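Local coordinates for ribonucleoside triphosphate reductase (Lactobacillus leichmannii, PDB 1L1L), which catalyses the adenosylcobalamin-dependent reduction of ribonucleoside triphosphates to 2'-deoxyribonucleoside triphosphates, as a monomeric, allosterically regulated class II ribonucleotide reductase, at residues D479-R484 and K512-M517; N487-G492 and P508-R513. All coordinates share one frame; numbering follows the deposited sequence.

Contact 1: residues D479-R484 and K512-M517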
# COMPACT_ATOMS: atom_id res chain seq x y z
N ASP A 479 -9.23 -13.56 14.52
CA ASP A 479 -9.55 -13.36 15.94
C ASP A 479 -11.07 -13.28 16.11
O ASP A 479 -11.65 -13.91 17.01
CB ASP A 479 -8.98 -12.05 16.49
CG ASP A 479 -7.47 -11.99 16.45
OD1 ASP A 479 -6.80 -13.04 16.53
OD2 ASP A 479 -6.95 -10.85 16.38
N TRP A 480 -11.70 -12.48 15.26
CA TRP A 480 -13.13 -12.28 15.30
C TRP A 480 -13.94 -13.56 15.12
O TRP A 480 -14.92 -13.78 15.84
CB TRP A 480 -13.54 -11.26 14.24
CG TRP A 480 -15.00 -10.91 14.23
CD1 TRP A 480 -15.74 -10.48 15.29
CD2 TRP A 480 -15.87 -10.89 13.09
NE1 TRP A 480 -17.02 -10.19 14.89
CE2 TRP A 480 -17.13 -10.43 13.54
CE3 TRP A 480 -15.72 -11.22 11.74
CZ2 TRP A 480 -18.23 -10.28 12.68
CZ3 TRP A 480 -16.81 -11.07 10.88
CH2 TRP A 480 -18.05 -10.61 11.36
N LEU A 481 -13.53 -14.40 14.17
CA LEU A 481 -14.24 -15.65 13.90
C LEU A 481 -13.98 -16.75 14.93
O LEU A 481 -14.91 -17.43 15.36
CB LEU A 481 -13.87 -16.18 12.51
CG LEU A 481 -14.19 -15.27 11.31
CD1 LEU A 481 -13.74 -15.95 10.03
CD2 LEU A 481 -15.68 -14.97 11.27
N LEU A 482 -12.73 -16.93 15.33
CA LEU A 482 -12.39 -17.97 16.30
C LEU A 482 -13.12 -17.74 17.61
O LEU A 482 -13.65 -18.67 18.23
CB LEU A 482 -10.88 -17.99 16.55
CG LEU A 482 -10.36 -19.04 17.54
CD1 LEU A 482 -10.72 -20.43 17.04
CD2 LEU A 482 -8.84 -18.90 17.69
N THR A 483 -13.16 -16.48 18.02
CA THR A 483 -13.82 -16.10 19.26
C THR A 483 -15.32 -16.30 19.12
O THR A 483 -15.91 -17.12 19.83
CB THR A 483 -13.54 -14.62 19.57
OG1 THR A 483 -12.13 -14.42 19.70
CG2 THR A 483 -14.22 -14.19 20.88
N ARG A 484 -15.91 -15.58 18.19
CA ARG A 484 -17.34 -15.63 17.95
C ARG A 484 -17.92 -16.96 17.46
O ARG A 484 -19.11 -17.21 17.63
CB ARG A 484 -17.72 -14.50 17.01
CG ARG A 484 -19.11 -13.95 17.24
CD ARG A 484 -19.27 -12.59 16.59
NE ARG A 484 -20.64 -12.08 16.75
CZ ARG A 484 -21.10 -10.99 16.13
NH1 ARG A 484 -20.31 -10.30 15.32
NH2 ARG A 484 -22.36 -10.61 16.31
N LYS A 512 -21.74 -21.81 8.32
CA LYS A 512 -22.83 -20.97 7.84
C LYS A 512 -23.11 -19.73 8.69
O LYS A 512 -23.74 -18.78 8.23
CB LYS A 512 -24.10 -21.81 7.68
CG LYS A 512 -23.93 -23.00 6.73
CD LYS A 512 -25.23 -23.79 6.50
CE LYS A 512 -25.65 -24.61 7.72
NZ LYS A 512 -26.15 -23.78 8.87
N ARG A 513 -22.65 -19.75 9.94
CA ARG A 513 -22.84 -18.61 10.83
C ARG A 513 -22.01 -17.45 10.28
O ARG A 513 -22.45 -16.30 10.26
CB ARG A 513 -22.38 -18.95 12.26
CG ARG A 513 -23.27 -19.94 13.02
CD ARG A 513 -22.65 -20.34 14.37
NE ARG A 513 -21.43 -21.12 14.20
CZ ARG A 513 -20.58 -21.44 15.17
NH1 ARG A 513 -20.80 -21.03 16.42
NH2 ARG A 513 -19.50 -22.16 14.91
N ALA A 514 -20.80 -17.76 9.81
CA ALA A 514 -19.89 -16.75 9.26
C ALA A 514 -20.48 -15.99 8.07
O ALA A 514 -20.28 -14.78 7.93
CB ALA A 514 -18.57 -17.39 8.86
N ILE A 515 -21.20 -16.71 7.22
CA ILE A 515 -21.81 -16.10 6.05
C ILE A 515 -22.75 -14.96 6.44
O ILE A 515 -22.69 -13.86 5.88
CB ILE A 515 -22.62 -17.14 5.25
CG1 ILE A 515 -21.67 -18.21 4.70
CG2 ILE A 515 -23.39 -16.47 4.13
CD1 ILE A 515 -22.37 -19.36 4.01
N LYS A 516 -23.61 -15.22 7.41
CA LYS A 516 -24.56 -14.21 7.86
C LYS A 516 -23.89 -12.98 8.45
O LYS A 516 -24.23 -11.85 8.10
CB LYS A 516 -25.54 -14.80 8.88
CG LYS A 516 -26.69 -13.86 9.20
CD LYS A 516 -27.42 -13.48 7.92
CE LYS A 516 -28.43 -12.38 8.15
NZ LYS A 516 -29.10 -11.98 6.87
N MET A 517 -22.94 -13.18 9.36
CA MET A 517 -22.27 -12.05 9.97
C MET A 517 -21.51 -11.17 8.97
O MET A 517 -21.56 -9.95 9.07
CB MET A 517 -21.37 -12.49 11.13
CG MET A 517 -20.63 -13.81 10.97
SD MET A 517 -20.29 -14.61 12.59
CE MET A 517 -18.98 -13.60 13.24

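Contact 2: residues N487-G492 and P508-R513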
# COMPACT_ATOMS: atom_id res chain seq x y z
N ASN A 487 -14.51 -21.84 16.24
CA ASN A 487 -13.72 -22.58 15.26
C ASN A 487 -13.42 -21.72 14.04
O ASN A 487 -13.88 -20.59 13.94
CB ASN A 487 -14.49 -23.83 14.81
CG ASN A 487 -15.87 -23.50 14.28
OD1 ASN A 487 -16.78 -23.15 15.04
ND2 ASN A 487 -16.04 -23.60 12.96
N ARG A 488 -12.65 -22.27 13.10
CA ARG A 488 -12.28 -21.54 11.89
C ARG A 488 -13.36 -21.66 10.82
O ARG A 488 -13.99 -22.71 10.67
CB ARG A 488 -10.94 -22.07 11.37
CG ARG A 488 -9.82 -21.94 12.40
CD ARG A 488 -8.47 -22.23 11.79
NE ARG A 488 -8.40 -23.57 11.22
CZ ARG A 488 -8.31 -24.68 11.94
NH1 ARG A 488 -8.28 -24.62 13.27
NH2 ARG A 488 -8.24 -25.85 11.33
N VAL A 489 -13.57 -20.57 10.08
CA VAL A 489 -14.59 -20.52 9.03
C VAL A 489 -14.67 -21.82 8.22
O VAL A 489 -15.74 -22.22 7.78
CB VAL A 489 -14.37 -19.33 8.06
CG1 VAL A 489 -13.14 -19.57 7.18
CG2 VAL A 489 -15.61 -19.11 7.22
N VAL A 490 -13.53 -22.47 8.02
CA VAL A 490 -13.52 -23.74 7.30
C VAL A 490 -13.57 -24.86 8.34
O VAL A 490 -12.57 -25.16 9.00
CB VAL A 490 -12.24 -23.89 6.43
CG1 VAL A 490 -12.28 -25.20 5.67
CG2 VAL A 490 -12.14 -22.73 5.46
N THR A 491 -14.74 -25.48 8.48
CA THR A 491 -14.95 -26.56 9.44
C THR A 491 -14.51 -27.93 8.94
O THR A 491 -14.39 -28.88 9.73
CB THR A 491 -16.43 -26.62 9.85
OG1 THR A 491 -17.25 -26.86 8.69
CG2 THR A 491 -16.85 -25.31 10.49
N GLY A 492 -14.28 -28.04 7.64
CA GLY A 492 -13.85 -29.30 7.06
C GLY A 492 -14.01 -29.34 5.55
O GLY A 492 -14.33 -28.32 4.92
N PRO A 508 -14.34 -27.10 0.50
CA PRO A 508 -14.47 -26.71 1.90
C PRO A 508 -15.91 -26.59 2.38
O PRO A 508 -16.81 -26.29 1.60
CB PRO A 508 -13.75 -25.37 1.94
CG PRO A 508 -14.13 -24.78 0.60
CD PRO A 508 -13.88 -25.96 -0.32
N VAL A 509 -16.10 -26.82 3.67
CA VAL A 509 -17.42 -26.68 4.30
C VAL A 509 -17.26 -25.47 5.21
O VAL A 509 -16.44 -25.48 6.13
CB VAL A 509 -17.80 -27.91 5.14
CG1 VAL A 509 -19.21 -27.75 5.69
CG2 VAL A 509 -17.71 -29.16 4.29
N TYR A 510 -18.03 -24.43 4.94
CA TYR A 510 -17.96 -23.21 5.72
C TYR A 510 -18.98 -23.17 6.83
O TYR A 510 -20.09 -23.72 6.71
CB TYR A 510 -18.20 -21.99 4.83
CG TYR A 510 -17.19 -21.81 3.74
CD1 TYR A 510 -15.83 -21.68 4.02
CD2 TYR A 510 -17.60 -21.74 2.40
CE1 TYR A 510 -14.90 -21.49 3.00
CE2 TYR A 510 -16.68 -21.55 1.38
CZ TYR A 510 -15.34 -21.42 1.68
OH TYR A 510 -14.44 -21.21 0.66
N ASP A 511 -18.61 -22.51 7.92
CA ASP A 511 -19.49 -22.36 9.06
C ASP A 511 -20.53 -21.34 8.59
O ASP A 511 -20.23 -20.15 8.47
CB ASP A 511 -18.71 -21.83 10.26
CG ASP A 511 -19.46 -21.98 11.55
OD1 ASP A 511 -20.57 -21.41 11.66
OD2 ASP A 511 -18.95 -22.67 12.45
N LYS A 512 -21.74 -21.81 8.32
CA LYS A 512 -22.83 -20.97 7.84
C LYS A 512 -23.11 -19.73 8.69
O LYS A 512 -23.74 -18.78 8.23
CB LYS A 512 -24.10 -21.81 7.68
CG LYS A 512 -23.93 -23.00 6.73
CD LYS A 512 -25.23 -23.79 6.50
CE LYS A 512 -25.65 -24.61 7.72
NZ LYS A 512 -26.15 -23.78 8.87
N ARG A 513 -22.65 -19.75 9.94
CA ARG A 513 -22.84 -18.61 10.83
C ARG A 513 -22.01 -17.45 10.28
O ARG A 513 -22.45 -16.30 10.26
CB ARG A 513 -22.38 -18.95 12.26
CG ARG A 513 -23.27 -19.94 13.02
CD ARG A 513 -22.65 -20.34 14.37
NE ARG A 513 -21.43 -21.12 14.20
CZ ARG A 513 -20.58 -21.44 15.17
NH1 ARG A 513 -20.80 -21.03 16.42
NH2 ARG A 513 -19.50 -22.16 14.91
O HOH W 1 -20.26 -26.03 9.22

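Contact 1: residues D479-R484 and K512-M517
Met517 reaches across to helix 477-485 and lays its terminal methyl on the indole of Trp480. Met517 CE stands 3.6 Å from the centroid of the six-membered ring of Trp480, 19° off the ring normal, a CH-pi contact over the face. It is displaced toward the rim, where Met517 CE and Trp480 CZ2 are 3.4 Å apart. The sulfur lies farther out above the same face, with Met517 SD 5.1 Å from the centroid of that ring, so the Met-aromatic contact is carried mainly by the methyl. A bend at the last torsion of Met517 (chi3 -74°) turns CE back over the indole, while CB and CG pass near Trp480 CH2.

The same methyl has two further neighbours. The aliphatic part of Arg484 runs past the thioether in the opposite direction and brings its CD to 3.5 Å from Met517 CE. Leu481 closes the group with CD2, 4.1 Å from Met517 CE, and the same CD2 lies 4.5 Å from Ala514 CB, at the point where the two backbones come nearest.

In the next shell, Trp480 and Arg484 share an acidic partner on helix 426-431: Glu430 forms a salt bridge with Arg484 NH1 and takes a weak hydrogen bond from Trp480 NE1. The extended chain of Arg484 carries its guanidinium to Glu430 and its methylenes along Met517. Val518 and Leu521, farther along helix 512-536, also touch the indole.

The axes of the two short helical segments approach to 11.3 Å, their directions 126° apart, a separation bridged by long side chains. Across it the attraction is dispersive and CH-pi in character, whereas Glu430 of helix 426-431 takes up the polar ends of Trp480 and Arg484.

Contact 2: residues N487-G492 and P508-R513
Asn487 meets the carboxylate of Asp511 and the guanidinium of Arg513 together, through both ends of its amide. Asp511 OD2 accepts from Asn487 ND2 at 3.1 Å through its anti lone pair, and lies almost in the amide plane of Asn487. Asn487 OD1 lies at the guanidinium edge and takes a weak bond from Arg513 NH2. Arg513 grips Asp511 with two nitrogens on the syn side, both donors somewhat out of the carboxylate plane: Arg513 NE donates to Asp511 OD1, and Arg513 NH2 forms the salt bridge with Asp511 OD2 at 2.6 Å. As N-cap of helix 512-536, Asp511 also accepts from Arg513 N through OD1. Each carboxylate oxygen thus has two donors, which fixes the rotation of the group and would be expected to favour its ionised form.

Backbone bonds join the two segments at and just outside the strand ends. Asp511 N donates to Val489 O at 2.9 Å, and Thr491 N to Val509 O at the same distance; these bonds flank the antiparallel, non-hydrogen-bonded pair Val490 and Tyr510. Between them Tyr510 CA makes a CA-H...O contact with Val489 O. A water links Thr491 OG1 to Tyr510 O, weakly at the latter.

Apolar contacts gather on the Val490-Tyr510 face. Val490 CG2 sits at the edge of the phenol ring, 3.9 Å from Tyr510 CE1, while its CG1 meets Pro508 CB.

This is the open end of the hairpin 490-497/504-510. Helix 628-641 covers the apolar face, with Phe637 against the Tyr510 ring and Ala633 O hydrogen-bonded to its hydroxyl, and Leu485 of helix 477-485 touches Asp511.

How the contacts relate
From the N-terminal side, helix 477-485 supplies the first half of contact 1, and the chain passes at once into residues 487-492, the first half of contact 2. It then runs out and back through the hairpin 490-497/504-510. Contact 2 closes that excursion where strand 504-510 gives way to helix 512-536, and contact 1 closes the wider loop one turn later, so contact 2 nests inside contact 1. They share Lys512 and Arg513, and Val489 of contact 2 packs on Leu481 and Ala514 of contact 1. The two contacts tie helix 477-485, the base of the beta hairpin and the start of helix 512-536 together.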